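Local coordinates for protein angel homolog 2 (Homo sapiens, PDB 6RW0) that hydrolyses 2',3'-cyclic phosphates as a member of the CCR4 family of deadenylases and probably binds mRNA 3'-untranslated regions, at residues 219-224 / 229-234; 88-93 / 120-125; 163-168 / 206-211; 14-19 / 404-409; 339-344 / 349-354. All blocks are in the same frame, centred on the assembly; numbering follows the deposited sequence.

Contacts 1 and 3 both use helix 203-220: contact 3 packs the loop 163-168 on its first half, contact 1 ties its C-terminal end to the residues leading into strand 231-236, and their centres lie 22 Å apart. Contacts 4 and 5 are neighbours, with centres 14 Å apart, and touch where Arg18 NH2 comes within 4.0 Å of Tyr340 OH. Contact 2 joins two helices and a strand, its nearest atoms about 6 Å from those of contact 4. A potassium ion sits on Ser219 in contact 1. The magnesium ion is about 13 Å from the side chain of Gln209, so contact 3 does not reach it.

Contact 1: residues 219-224 / 229-234; sequences SVAHQK and CPIVMC. With K (potassium ion), chain C.
Gln223 lays its side chain along Cys229, and the amide end makes the close approach. From CB, the chain leaves with CG anti to the carbonyl carbon (chi1 -65°) and runs extended, which carries it past the backbone of the partner. CG lies 3.7 Å from Cys229 N, CD is near the same N and CA, OE1 lies 3.8 Å from Cys229 N, and NE2 ends 3.4 Å from Cys229 CB; Pro187 also packs against this side chain. The two backbones are joined beside it: Cys229 N donates to Ala221 O at 2.9 Å, a nearly straight bond (167°) whose donor is tilted 19° from the carbonyl plane. Beside this bond Ala221 CB meets Cys229 SG at 3.7 Å and Ile231 CG1 at 4.0 Å, a small buried apolar cluster that Cys190 of strand 189-195 joins. At the outer end Ser219 binds a potassium ion through both its carbonyl O and OG, and a water on that ion reaches His222 ND1 at 2.8 Å. The arrangement is the return turn of a beta-alpha-beta crossover: strand 189-195 leads into helix 203-220, whose end is tied here to the residues leading into the parallel strand 231-236 in the DNase I-like fold.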
# COMPACT_ATOMS: atom_id res chain seq x y z
N SER A 219 3.89 1.71 17.52
CA SER A 219 4.59 0.91 18.51
C SER A 219 5.95 0.45 18.00
O SER A 219 6.94 0.48 18.75
CB SER A 219 3.72 -0.28 18.90
OG SER A 219 4.32 -0.95 19.98
N VAL A 220 6.02 0.01 16.75
CA VAL A 220 7.26 -0.56 16.22
C VAL A 220 8.31 0.51 15.98
O VAL A 220 9.50 0.29 16.24
CB VAL A 220 6.94 -1.36 14.95
CG1 VAL A 220 8.23 -1.82 14.27
CG2 VAL A 220 6.04 -2.53 15.26
N ALA A 221 7.90 1.68 15.46
CA ALA A 221 8.84 2.74 15.09
C ALA A 221 9.26 3.61 16.28
O ALA A 221 10.17 4.44 16.13
CB ALA A 221 8.24 3.64 14.01
N HIS A 222 8.65 3.44 17.43
CA HIS A 222 9.03 4.21 18.61
C HIS A 222 10.47 3.92 19.01
O HIS A 222 10.90 2.77 19.07
CB HIS A 222 8.07 3.84 19.74
CG HIS A 222 8.40 4.45 21.06
ND1 HIS A 222 8.93 3.72 22.10
CD2 HIS A 222 8.24 5.71 21.53
CE1 HIS A 222 9.11 4.51 23.14
NE2 HIS A 222 8.69 5.72 22.82
N GLN A 223 11.21 4.99 19.30
CA GLN A 223 12.61 4.94 19.69
C GLN A 223 12.77 5.34 21.15
O GLN A 223 11.91 5.99 21.75
CB GLN A 223 13.44 5.91 18.85
CG GLN A 223 13.50 5.55 17.37
CD GLN A 223 14.27 6.57 16.56
OE1 GLN A 223 14.08 7.78 16.71
NE2 GLN A 223 15.16 6.08 15.72
N LYS A 224 13.94 5.00 21.70
CA LYS A 224 14.23 5.27 23.10
C LYS A 224 14.22 6.75 23.42
O LYS A 224 14.00 7.14 24.58
CB LYS A 224 15.59 4.69 23.47
CG LYS A 224 15.68 3.17 23.42
CD LYS A 224 17.14 2.71 23.58
CE LYS A 224 17.25 1.22 23.84
NZ LYS A 224 18.51 0.64 23.28
N CYS A 229 11.46 6.39 14.40
CA CYS A 229 12.48 6.15 13.38
C CYS A 229 11.85 6.42 12.02
O CYS A 229 10.63 6.57 11.91
CB CYS A 229 12.99 4.72 13.46
SG CYS A 229 11.82 3.47 12.94
N PRO A 230 12.66 6.52 10.96
CA PRO A 230 12.08 6.74 9.63
C PRO A 230 11.10 5.65 9.27
O PRO A 230 11.33 4.47 9.55
CB PRO A 230 13.30 6.73 8.70
CG PRO A 230 14.44 7.16 9.57
CD PRO A 230 14.13 6.54 10.93
N ILE A 231 10.00 6.05 8.63
CA ILE A 231 8.91 5.17 8.22
C ILE A 231 8.73 5.26 6.72
O ILE A 231 8.71 6.35 6.15
CB ILE A 231 7.59 5.58 8.91
CG1 ILE A 231 7.71 5.35 10.42
CG2 ILE A 231 6.40 4.82 8.35
CD1 ILE A 231 6.82 6.24 11.22
N VAL A 232 8.58 4.10 6.08
CA VAL A 232 8.07 4.00 4.72
C VAL A 232 6.84 3.11 4.79
O VAL A 232 6.92 1.96 5.25
CB VAL A 232 9.12 3.42 3.76
CG1 VAL A 232 8.53 3.37 2.35
CG2 VAL A 232 10.38 4.25 3.77
N MET A 233 5.69 3.65 4.39
CA MET A 233 4.40 2.96 4.46
C MET A 233 3.85 2.84 3.04
O MET A 233 3.49 3.85 2.42
CB MET A 233 3.42 3.69 5.38
CG MET A 233 2.05 3.01 5.44
SD MET A 233 0.90 3.78 6.59
CE MET A 233 0.43 5.27 5.70
N CYS A 234 3.82 1.61 2.54
CA CYS A 234 3.39 1.31 1.19
C CYS A 234 2.06 0.58 1.19
O CYS A 234 1.67 -0.05 2.18
CB CYS A 234 4.37 0.36 0.51
SG CYS A 234 6.04 1.00 0.33
K K C . 6.63 0.24 21.40
O HOH W 1 9.14 0.91 22.19

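Contact 2: residues 88-93 / 120-125; sequences NILKEI and ESLGYH
Two neighbouring helices on one side of the sheet that contains strands 100-107 and 124-130 meet here: helix 82-96 faces the end of helix 108-121 and the strand that follows it. Leu90 and Leu122 carry the outer part of the contact, CD1 against CD1 at 4.1 Å, the two side chains crossing at a slant. Leu90 has its CG opposite the backbone N (chi1 179°), which swings the branched end across to the partner, while Leu122 already points that way. Ser118 lies against Leu90 as well. Between the leucines and the sheet, Ile93 approaches Tyr124, its CG2 4.4 Å from the phenol OH, and both side chains rest on Leu101. The chain turns from helix to strand between Leu122 and Tyr124 through a Schellman motif: Gly123 has positive phi (101°), a conformation in which a side chain would be jammed against the preceding carbonyl O, and its N bonds to Glu120 O at 2.9 Å. The turn lets Leu122 and Tyr124 both face helix 82-96. The polar end of Tyr124 is bonded to Ala98 O and also accepts a hydrogen bond from a bridging water, 2.8 Å from OH and in the plane of the ring, that donates to Ile93 O at 2.8 Å too. Lys144 makes a cation-pi contact with the same ring.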
# COMPACT_ATOMS: atom_id res chain seq x y z
N ASN A 88 6.85 -12.28 -16.43
CA ASN A 88 6.90 -10.84 -16.65
C ASN A 88 7.08 -10.08 -15.34
O ASN A 88 7.87 -9.13 -15.27
CB ASN A 88 5.61 -10.38 -17.33
CG ASN A 88 5.67 -10.47 -18.84
OD1 ASN A 88 6.73 -10.72 -19.43
ND2 ASN A 88 4.54 -10.24 -19.47
N ILE A 89 6.35 -10.47 -14.30
CA ILE A 89 6.44 -9.80 -13.01
C ILE A 89 7.84 -9.96 -12.43
O ILE A 89 8.45 -9.00 -11.94
CB ILE A 89 5.36 -10.34 -12.06
CG1 ILE A 89 3.97 -9.89 -12.53
CG2 ILE A 89 5.63 -9.90 -10.64
CD1 ILE A 89 2.83 -10.74 -12.02
N LEU A 90 8.38 -11.18 -12.50
CA LEU A 90 9.72 -11.42 -11.98
C LEU A 90 10.76 -10.62 -12.76
O LEU A 90 11.70 -10.07 -12.17
CB LEU A 90 10.03 -12.91 -12.01
CG LEU A 90 11.41 -13.34 -11.51
CD1 LEU A 90 11.54 -13.00 -10.04
CD2 LEU A 90 11.65 -14.83 -11.78
N LYS A 91 10.60 -10.54 -14.08
CA LYS A 91 11.53 -9.77 -14.90
C LYS A 91 11.52 -8.30 -14.51
O LYS A 91 12.58 -7.66 -14.46
CB LYS A 91 11.16 -9.95 -16.37
CG LYS A 91 12.02 -9.18 -17.35
CD LYS A 91 11.61 -9.50 -18.78
CE LYS A 91 12.47 -8.77 -19.79
NZ LYS A 91 11.97 -8.95 -21.19
N GLU A 92 10.33 -7.74 -14.24
CA GLU A 92 10.24 -6.36 -13.79
C GLU A 92 10.95 -6.17 -12.46
O GLU A 92 11.66 -5.18 -12.24
CB GLU A 92 8.79 -5.98 -13.55
CG GLU A 92 7.95 -5.60 -14.68
CD GLU A 92 6.59 -5.18 -14.17
OE1 GLU A 92 5.80 -6.07 -13.77
OE2 GLU A 92 6.32 -3.96 -14.14
N ILE A 93 10.70 -7.08 -11.51
CA ILE A 93 11.33 -6.97 -10.20
C ILE A 93 12.85 -7.03 -10.34
O ILE A 93 13.58 -6.25 -9.72
CB ILE A 93 10.78 -8.04 -9.24
CG1 ILE A 93 9.31 -7.75 -8.93
CG2 ILE A 93 11.63 -8.11 -8.00
CD1 ILE A 93 8.60 -8.85 -8.12
N GLU A 120 14.19 -15.07 -3.26
CA GLU A 120 15.39 -15.46 -2.44
C GLU A 120 16.70 -15.68 -3.29
O GLU A 120 17.90 -15.21 -3.04
CB GLU A 120 15.10 -16.69 -1.57
CG GLU A 120 14.01 -16.46 -0.53
CD GLU A 120 14.40 -15.98 0.87
OE1 GLU A 120 15.44 -16.43 1.37
OE2 GLU A 120 13.63 -15.20 1.46
N SER A 121 16.45 -16.14 -4.53
CA SER A 121 17.58 -16.33 -5.43
C SER A 121 18.19 -14.99 -5.85
O SER A 121 19.38 -14.93 -6.18
CB SER A 121 17.18 -17.15 -6.66
OG SER A 121 16.40 -16.39 -7.57
N LEU A 122 17.40 -13.92 -5.84
CA LEU A 122 17.86 -12.58 -6.18
C LEU A 122 18.48 -11.85 -4.99
O LEU A 122 18.91 -10.70 -5.15
CB LEU A 122 16.70 -11.74 -6.73
CG LEU A 122 16.05 -12.18 -8.04
CD1 LEU A 122 14.86 -11.30 -8.40
CD2 LEU A 122 17.09 -12.18 -9.16
N GLY A 123 18.55 -12.45 -3.81
CA GLY A 123 19.20 -11.84 -2.65
C GLY A 123 18.22 -11.22 -1.67
O GLY A 123 18.67 -10.50 -0.83
N TYR A 124 16.94 -11.52 -1.78
CA TYR A 124 15.94 -10.95 -0.86
C TYR A 124 15.62 -11.90 0.28
O TYR A 124 15.55 -13.08 0.05
CB TYR A 124 14.61 -10.70 -1.55
CG TYR A 124 14.62 -9.58 -2.55
CD1 TYR A 124 14.54 -8.27 -2.15
CD2 TYR A 124 14.75 -9.85 -3.90
CE1 TYR A 124 14.58 -7.24 -3.06
CE2 TYR A 124 14.80 -8.83 -4.83
CZ TYR A 124 14.70 -7.52 -4.41
OH TYR A 124 14.75 -6.51 -5.30
N HIS A 125 15.45 -11.37 1.47
CA HIS A 125 14.81 -12.09 2.58
C HIS A 125 13.33 -11.72 2.49
O HIS A 125 13.07 -10.57 2.44
CB HIS A 125 15.38 -11.65 3.91
CG HIS A 125 14.65 -12.33 4.99
ND1 HIS A 125 14.83 -13.64 5.24
CD2 HIS A 125 13.65 -11.94 5.77
CE1 HIS A 125 14.02 -14.01 6.18
NE2 HIS A 125 13.34 -12.99 6.52
O HOH W 2 15.34 -7.32 -7.89

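Contact 3: residues 163-168 / 206-211; sequences ISLLDR and KLTQLA
Thr208 stands between two leucines that come at it from different directions. Leu165 reaches it tip to tip, CD2 at 3.6 Å from OG1, whereas Leu166 slants across its methyl, with CD2 at 3.7 Å and CD1 at 4.0 Å from CG2. Thr208 divides its two branches accordingly: CG2 lies opposite the backbone N and faces Leu166, while OG1, beside that N, bonds back to Asp204 O one helical turn earlier. With an alanine in place of Leu166, CD1 and CD2 are gone from the Thr208 methyl, and the gap would probably leave the loop less firmly seated on the helix. The contact sets the loop between strands 148-157 and 171-179 against the first half of helix 203-220, with Leu166 at the centre of an inverse gamma turn. Farther along, Gln209 extends its amide toward Arg168, NE2 lying 4.0 Å from CB. A water accepts from Gln209 NE2 at 3.2 Å and donates to Arg168 O at 2.8 Å, while Asn170 OD1 and Leu197 N hold the two ends of the amide. The arginine end turns away to Asp167 in a salt bridge: NH1 meets OD1 at 2.8 Å on its syn side but tilted 25° out of the carboxylate plane, with the oxygen close to the guanidinium plane.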
# COMPACT_ATOMS: atom_id res chain seq x y z
N ILE A 163 -15.32 -8.07 17.50
CA ILE A 163 -15.75 -6.72 17.12
C ILE A 163 -16.50 -6.84 15.80
O ILE A 163 -15.89 -7.07 14.75
CB ILE A 163 -14.56 -5.76 16.99
CG1 ILE A 163 -13.85 -5.68 18.35
CG2 ILE A 163 -15.02 -4.40 16.51
CD1 ILE A 163 -12.55 -4.96 18.31
N SER A 164 -17.83 -6.69 15.84
CA SER A 164 -18.63 -6.95 14.64
C SER A 164 -18.21 -6.08 13.47
O SER A 164 -18.28 -6.52 12.31
CB SER A 164 -20.11 -6.77 14.96
OG SER A 164 -20.55 -7.82 15.80
N LEU A 165 -17.77 -4.85 13.73
CA LEU A 165 -17.34 -3.97 12.65
C LEU A 165 -16.25 -4.61 11.80
O LEU A 165 -16.23 -4.45 10.57
CB LEU A 165 -16.81 -2.67 13.26
CG LEU A 165 -16.11 -1.69 12.33
CD1 LEU A 165 -17.08 -1.14 11.30
CD2 LEU A 165 -15.48 -0.53 13.10
N LEU A 166 -15.31 -5.28 12.45
CA LEU A 166 -14.07 -5.72 11.81
C LEU A 166 -14.19 -7.17 11.35
O LEU A 166 -13.46 -8.06 11.77
CB LEU A 166 -12.91 -5.52 12.77
CG LEU A 166 -12.53 -4.05 12.94
CD1 LEU A 166 -11.58 -3.88 14.12
CD2 LEU A 166 -11.90 -3.45 11.68
N ASP A 167 -15.12 -7.38 10.41
CA ASP A 167 -15.44 -8.71 9.93
C ASP A 167 -14.76 -9.06 8.61
O ASP A 167 -15.11 -10.08 8.00
CB ASP A 167 -16.96 -8.89 9.82
CG ASP A 167 -17.61 -7.91 8.84
OD1 ASP A 167 -16.91 -7.20 8.12
OD2 ASP A 167 -18.87 -7.86 8.81
N ARG A 168 -13.78 -8.28 8.18
CA ARG A 168 -13.12 -8.50 6.90
C ARG A 168 -11.69 -9.02 7.09
O ARG A 168 -11.05 -8.77 8.12
CB ARG A 168 -13.10 -7.19 6.09
CG ARG A 168 -14.50 -6.61 5.81
CD ARG A 168 -15.37 -7.62 5.10
NE ARG A 168 -16.25 -7.07 4.07
CZ ARG A 168 -17.42 -6.48 4.32
NH1 ARG A 168 -17.83 -6.33 5.57
NH2 ARG A 168 -18.18 -6.04 3.32
N LYS A 206 -12.58 0.76 6.39
CA LYS A 206 -11.30 1.22 5.85
C LYS A 206 -10.53 2.07 6.86
O LYS A 206 -9.32 1.89 7.03
CB LYS A 206 -11.50 2.05 4.59
CG LYS A 206 -11.66 1.30 3.31
CD LYS A 206 -11.27 2.28 2.20
CE LYS A 206 -11.02 1.57 0.89
NZ LYS A 206 -12.24 1.07 0.26
N LEU A 207 -11.19 3.08 7.45
CA LEU A 207 -10.50 3.95 8.40
C LEU A 207 -10.05 3.19 9.63
O LEU A 207 -8.98 3.48 10.19
CB LEU A 207 -11.40 5.12 8.82
CG LEU A 207 -11.46 6.24 7.79
CD1 LEU A 207 -12.56 7.21 8.14
CD2 LEU A 207 -10.13 6.96 7.66
N THR A 208 -10.83 2.19 10.07
CA THR A 208 -10.44 1.42 11.24
C THR A 208 -9.25 0.52 10.92
O THR A 208 -8.33 0.39 11.74
CB THR A 208 -11.63 0.62 11.76
OG1 THR A 208 -12.74 1.51 12.02
CG2 THR A 208 -11.31 -0.07 13.07
N GLN A 209 -9.25 -0.11 9.74
CA GLN A 209 -8.09 -0.88 9.30
C GLN A 209 -6.85 0.00 9.24
O GLN A 209 -5.78 -0.37 9.73
CB GLN A 209 -8.37 -1.52 7.94
CG GLN A 209 -9.46 -2.58 7.98
CD GLN A 209 -9.64 -3.31 6.66
OE1 GLN A 209 -9.21 -2.85 5.61
NE2 GLN A 209 -10.28 -4.47 6.72
N LEU A 210 -6.97 1.18 8.64
CA LEU A 210 -5.84 2.11 8.61
C LEU A 210 -5.37 2.45 10.02
O LEU A 210 -4.16 2.46 10.29
CB LEU A 210 -6.23 3.37 7.84
CG LEU A 210 -5.18 4.47 7.81
CD1 LEU A 210 -3.94 3.99 7.07
CD2 LEU A 210 -5.73 5.73 7.18
N ALA A 211 -6.30 2.73 10.94
CA ALA A 211 -5.91 3.05 12.31
C ALA A 211 -5.14 1.89 12.94
O ALA A 211 -4.19 2.11 13.70
CB ALA A 211 -7.16 3.38 13.13
O HOH W 3 -11.53 -6.19 9.13

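Contact 4: residues 14-19 / 404-409; sequences GVIKRN and WTVNGL
Apolar touches alone join these segments, and Ile16 makes all of them from the N-terminal side. Its CD1 lies 3.6 Å from Thr405 CG2 and 3.7 Å from Thr405 CB, the two side chains slanting across each other, and the same methyl looks more distantly toward Val406 CG1 at 4.5 Å. The last methyl of the isoleucine is what reaches the helix end; Asp402 of that helix is a further neighbour. Polar bonds serve each segment separately. Thr405 OG1 is turned back to Gln401 O, which leaves Thr405 CG2 facing the isoleucine, and Arg18 holds the carbonyls of Leu395, Ser396 and Pro420. The helix ends in a Schellman motif, with Asn407 at positive phi and its N bonded to Trp404 O at 2.9 Å. Ring packing follows from that turn: Gly408 CA lies 3.6 Å above one face of the Trp404 ring, offset toward the rim, where a side chain would clash with CZ3. With no hydrogen bond or charge pair between the segments, the N-terminal chain probably owes its placing here more to the bonds of Arg18 and of Asn19, which pairs with Ser396, than to this small surface patch on helix 400-405.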
# COMPACT_ATOMS: atom_id res chain seq x y z
N GLY A 14 3.30 11.86 -27.87
CA GLY A 14 2.73 10.54 -27.81
C GLY A 14 3.56 9.47 -27.13
O GLY A 14 3.08 8.33 -27.01
N VAL A 15 4.77 9.78 -26.67
CA VAL A 15 5.65 8.78 -26.06
C VAL A 15 5.07 8.31 -24.73
O VAL A 15 4.66 9.12 -23.89
CB VAL A 15 7.07 9.36 -25.88
CG1 VAL A 15 7.89 8.55 -24.88
CG2 VAL A 15 7.79 9.42 -27.22
N ILE A 16 5.03 6.99 -24.51
CA ILE A 16 4.52 6.39 -23.26
C ILE A 16 5.73 5.78 -22.58
O ILE A 16 6.17 4.73 -23.02
CB ILE A 16 3.43 5.35 -23.52
CG1 ILE A 16 2.27 5.96 -24.31
CG2 ILE A 16 2.96 4.75 -22.20
CD1 ILE A 16 1.21 4.98 -24.67
N LYS A 17 6.28 6.44 -21.59
CA LYS A 17 7.51 5.95 -20.94
C LYS A 17 7.43 6.23 -19.44
O LYS A 17 6.89 7.24 -19.07
CB LYS A 17 8.74 6.65 -21.54
CG LYS A 17 10.07 6.21 -20.95
CD LYS A 17 11.31 6.60 -21.72
CE LYS A 17 12.55 6.02 -21.08
NZ LYS A 17 13.79 6.41 -21.79
N ARG A 18 8.01 5.35 -18.63
CA ARG A 18 8.16 5.58 -17.19
C ARG A 18 9.61 6.04 -17.03
O ARG A 18 10.49 5.28 -17.37
CB ARG A 18 7.82 4.31 -16.42
CG ARG A 18 6.37 3.90 -16.62
CD ARG A 18 5.92 2.92 -15.56
NE ARG A 18 5.88 3.58 -14.28
CZ ARG A 18 5.70 2.97 -13.12
NH1 ARG A 18 5.47 1.67 -13.09
NH2 ARG A 18 5.76 3.67 -12.01
N ASN A 19 9.82 7.23 -16.51
CA ASN A 19 11.15 7.85 -16.37
C ASN A 19 11.55 7.97 -14.92
O ASN A 19 10.70 8.11 -14.11
CB ASN A 19 11.13 9.29 -16.88
CG ASN A 19 10.40 9.44 -18.19
OD1 ASN A 19 9.28 9.92 -18.25
ND2 ASN A 19 11.04 9.02 -19.25
N TRP A 404 -4.83 2.92 -21.74
CA TRP A 404 -5.72 2.37 -22.77
C TRP A 404 -5.05 2.34 -24.15
O TRP A 404 -5.45 1.54 -25.00
CB TRP A 404 -7.09 3.07 -22.79
CG TRP A 404 -7.93 2.57 -21.65
CD1 TRP A 404 -8.37 3.28 -20.57
CD2 TRP A 404 -8.36 1.22 -21.44
NE1 TRP A 404 -9.06 2.45 -19.71
CE2 TRP A 404 -9.07 1.18 -20.22
CE3 TRP A 404 -8.23 0.03 -22.18
CZ2 TRP A 404 -9.64 0.02 -19.72
CZ3 TRP A 404 -8.80 -1.13 -21.67
CH2 TRP A 404 -9.49 -1.13 -20.45
N THR A 405 -4.02 3.17 -24.37
CA THR A 405 -3.27 3.08 -25.62
C THR A 405 -2.59 1.73 -25.75
O THR A 405 -2.42 1.23 -26.87
CB THR A 405 -2.23 4.20 -25.70
OG1 THR A 405 -2.91 5.46 -25.73
CG2 THR A 405 -1.38 4.07 -26.96
N VAL A 406 -2.21 1.12 -24.62
CA VAL A 406 -1.67 -0.24 -24.60
C VAL A 406 -2.74 -1.27 -24.28
O VAL A 406 -2.44 -2.40 -23.87
CB VAL A 406 -0.44 -0.34 -23.67
CG1 VAL A 406 0.65 0.59 -24.16
CG2 VAL A 406 -0.75 -0.04 -22.21
N ASN A 407 -4.00 -0.89 -24.48
CA ASN A 407 -5.17 -1.77 -24.35
C ASN A 407 -5.40 -2.25 -22.91
O ASN A 407 -5.97 -3.32 -22.69
CB ASN A 407 -5.15 -2.92 -25.36
CG ASN A 407 -5.25 -2.43 -26.79
OD1 ASN A 407 -5.55 -1.26 -27.02
ND2 ASN A 407 -5.00 -3.30 -27.75
N GLY A 408 -5.02 -1.41 -21.94
CA GLY A 408 -5.33 -1.65 -20.55
C GLY A 408 -4.38 -2.63 -19.89
O GLY A 408 -3.37 -3.06 -20.46
N LEU A 409 -4.72 -2.93 -18.64
CA LEU A 409 -3.88 -3.77 -17.77
C LEU A 409 -4.69 -4.99 -17.28
O LEU A 409 -5.89 -4.85 -17.15
CB LEU A 409 -3.42 -2.98 -16.56
CG LEU A 409 -2.40 -1.89 -16.84
CD1 LEU A 409 -1.98 -1.24 -15.54
CD2 LEU A 409 -1.21 -2.44 -17.59

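Contact 5: residues 339-344 / 349-354; sequences VYSHYF and IPEVTT
Glu351 fills the space between the two arms of the loop that runs from strand 336-338 to strand 354-356, with its carboxylate at His342 and its CG against one face of Phe344. OE1 takes a weak bond from His342 N (3.0 Å, 127°) and lies 3.5 Å from Tyr340 CB, while CG makes a CH-pi contact 4.1 Å from the Phe344 ring centroid. Beyond CG the glutamate is stretched out (chi2 173°), which takes the carboxylate past the ring. The backbones pair around it in a single bridge of Tyr343 with Pro350: Glu351 N donates to His342 O at 2.9 Å from above the carbonyl plane, and Phe344 N to Ile349 O at 2.9 Å, nearly straight. Waters form the next shell, donating to OE1 (shared with His342 ND1) and to OE2, where one at 2.6 Å also accepts from Ser341 N. Beyond them Tyr246 bonds His342 NE2. An alanine in place of Glu351 removes the carboxylate, which would probably leave the waters without this shared acceptor, His342 N without its weak bond, and the Phe344 face without its CH-pi partner. The buried carboxylate is thus satisfied by waters and one weak bond from His342 N.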
# COMPACT_ATOMS: atom_id res chain seq x y z
N VAL A 339 5.24 9.92 -2.08
CA VAL A 339 6.26 9.96 -3.13
C VAL A 339 5.73 10.66 -4.38
O VAL A 339 6.41 11.50 -4.97
CB VAL A 339 6.77 8.54 -3.45
CG1 VAL A 339 7.54 8.53 -4.79
CG2 VAL A 339 7.64 8.05 -2.31
N TYR A 340 4.52 10.30 -4.80
CA TYR A 340 3.92 10.83 -6.01
C TYR A 340 2.98 11.99 -5.71
O TYR A 340 2.39 12.08 -4.63
CB TYR A 340 3.17 9.71 -6.72
CG TYR A 340 4.11 8.64 -7.25
CD1 TYR A 340 4.73 8.79 -8.46
CD2 TYR A 340 4.39 7.51 -6.51
CE1 TYR A 340 5.58 7.82 -8.96
CE2 TYR A 340 5.25 6.54 -6.99
CZ TYR A 340 5.85 6.70 -8.22
OH TYR A 340 6.69 5.71 -8.68
N SER A 341 2.90 12.91 -6.67
CA SER A 341 2.08 14.11 -6.54
C SER A 341 0.70 13.98 -7.19
O SER A 341 -0.14 14.86 -7.00
CB SER A 341 2.82 15.32 -7.13
OG SER A 341 2.93 15.18 -8.53
N HIS A 342 0.44 12.90 -7.92
CA HIS A 342 -0.88 12.45 -8.35
C HIS A 342 -1.41 13.15 -9.59
O HIS A 342 -2.42 12.70 -10.14
CB HIS A 342 -1.93 12.50 -7.23
CG HIS A 342 -1.43 11.96 -5.93
ND1 HIS A 342 -0.89 10.69 -5.82
CD2 HIS A 342 -1.34 12.51 -4.70
CE1 HIS A 342 -0.51 10.49 -4.57
NE2 HIS A 342 -0.75 11.58 -3.88
N TYR A 343 -0.78 14.21 -10.08
CA TYR A 343 -1.22 14.93 -11.27
C TYR A 343 0.02 15.33 -12.05
O TYR A 343 1.03 15.68 -11.46
CB TYR A 343 -2.05 16.17 -10.89
CG TYR A 343 -3.22 15.83 -9.99
CD1 TYR A 343 -4.43 15.40 -10.52
CD2 TYR A 343 -3.11 15.90 -8.60
CE1 TYR A 343 -5.49 15.06 -9.71
CE2 TYR A 343 -4.18 15.55 -7.77
CZ TYR A 343 -5.36 15.13 -8.34
OH TYR A 343 -6.43 14.79 -7.54
N PHE A 344 -0.06 15.26 -13.37
CA PHE A 344 1.09 15.70 -14.17
C PHE A 344 1.13 17.22 -14.21
O PHE A 344 0.10 17.86 -14.46
CB PHE A 344 1.06 15.07 -15.56
CG PHE A 344 1.30 13.59 -15.52
CD1 PHE A 344 2.58 13.07 -15.48
CD2 PHE A 344 0.23 12.72 -15.45
CE1 PHE A 344 2.78 11.69 -15.40
CE2 PHE A 344 0.43 11.35 -15.37
CZ PHE A 344 1.70 10.84 -15.35
N ILE A 349 -3.47 16.39 -15.69
CA ILE A 349 -4.10 15.08 -15.88
C ILE A 349 -3.70 14.16 -14.73
O ILE A 349 -2.53 14.16 -14.32
CB ILE A 349 -3.67 14.48 -17.22
CG1 ILE A 349 -4.13 15.39 -18.37
CG2 ILE A 349 -4.24 13.07 -17.38
CD1 ILE A 349 -3.51 15.04 -19.69
N PRO A 350 -4.63 13.37 -14.19
CA PRO A 350 -4.29 12.50 -13.06
C PRO A 350 -3.38 11.35 -13.44
O PRO A 350 -3.50 10.74 -14.50
CB PRO A 350 -5.65 11.96 -12.59
CG PRO A 350 -6.67 12.78 -13.25
CD PRO A 350 -6.08 13.39 -14.47
N GLU A 351 -2.48 11.04 -12.51
CA GLU A 351 -1.77 9.78 -12.51
C GLU A 351 -2.72 8.66 -12.11
O GLU A 351 -3.61 8.84 -11.27
CB GLU A 351 -0.68 9.81 -11.44
CG GLU A 351 0.47 10.75 -11.73
CD GLU A 351 1.47 10.91 -10.59
OE1 GLU A 351 1.19 10.49 -9.45
OE2 GLU A 351 2.54 11.50 -10.85
N VAL A 352 -2.52 7.48 -12.69
CA VAL A 352 -3.24 6.28 -12.27
C VAL A 352 -2.23 5.20 -11.90
O VAL A 352 -1.09 5.21 -12.37
CB VAL A 352 -4.25 5.75 -13.32
CG1 VAL A 352 -5.25 6.84 -13.68
CG2 VAL A 352 -3.54 5.21 -14.55
N THR A 353 -2.65 4.30 -11.01
CA THR A 353 -1.85 3.14 -10.62
C THR A 353 -2.54 1.82 -10.93
O THR A 353 -1.94 0.76 -10.72
CB THR A 353 -1.46 3.19 -9.13
OG1 THR A 353 -2.61 3.03 -8.29
CG2 THR A 353 -0.76 4.49 -8.79
N THR A 354 -3.78 1.84 -11.42
CA THR A 354 -4.54 0.64 -11.78
C THR A 354 -5.43 0.99 -12.95
O THR A 354 -5.86 2.14 -13.08
CB THR A 354 -5.32 0.13 -10.56
OG1 THR A 354 -5.89 -1.15 -10.84
CG2 THR A 354 -6.45 1.07 -10.17
O HOH W 4 4.24 12.48 -9.14
O HOH W 5 -0.36 8.80 -7.90
O HOH W 6 -4.43 10.73 -9.33
O HOH W 7 3.35 13.85 -12.08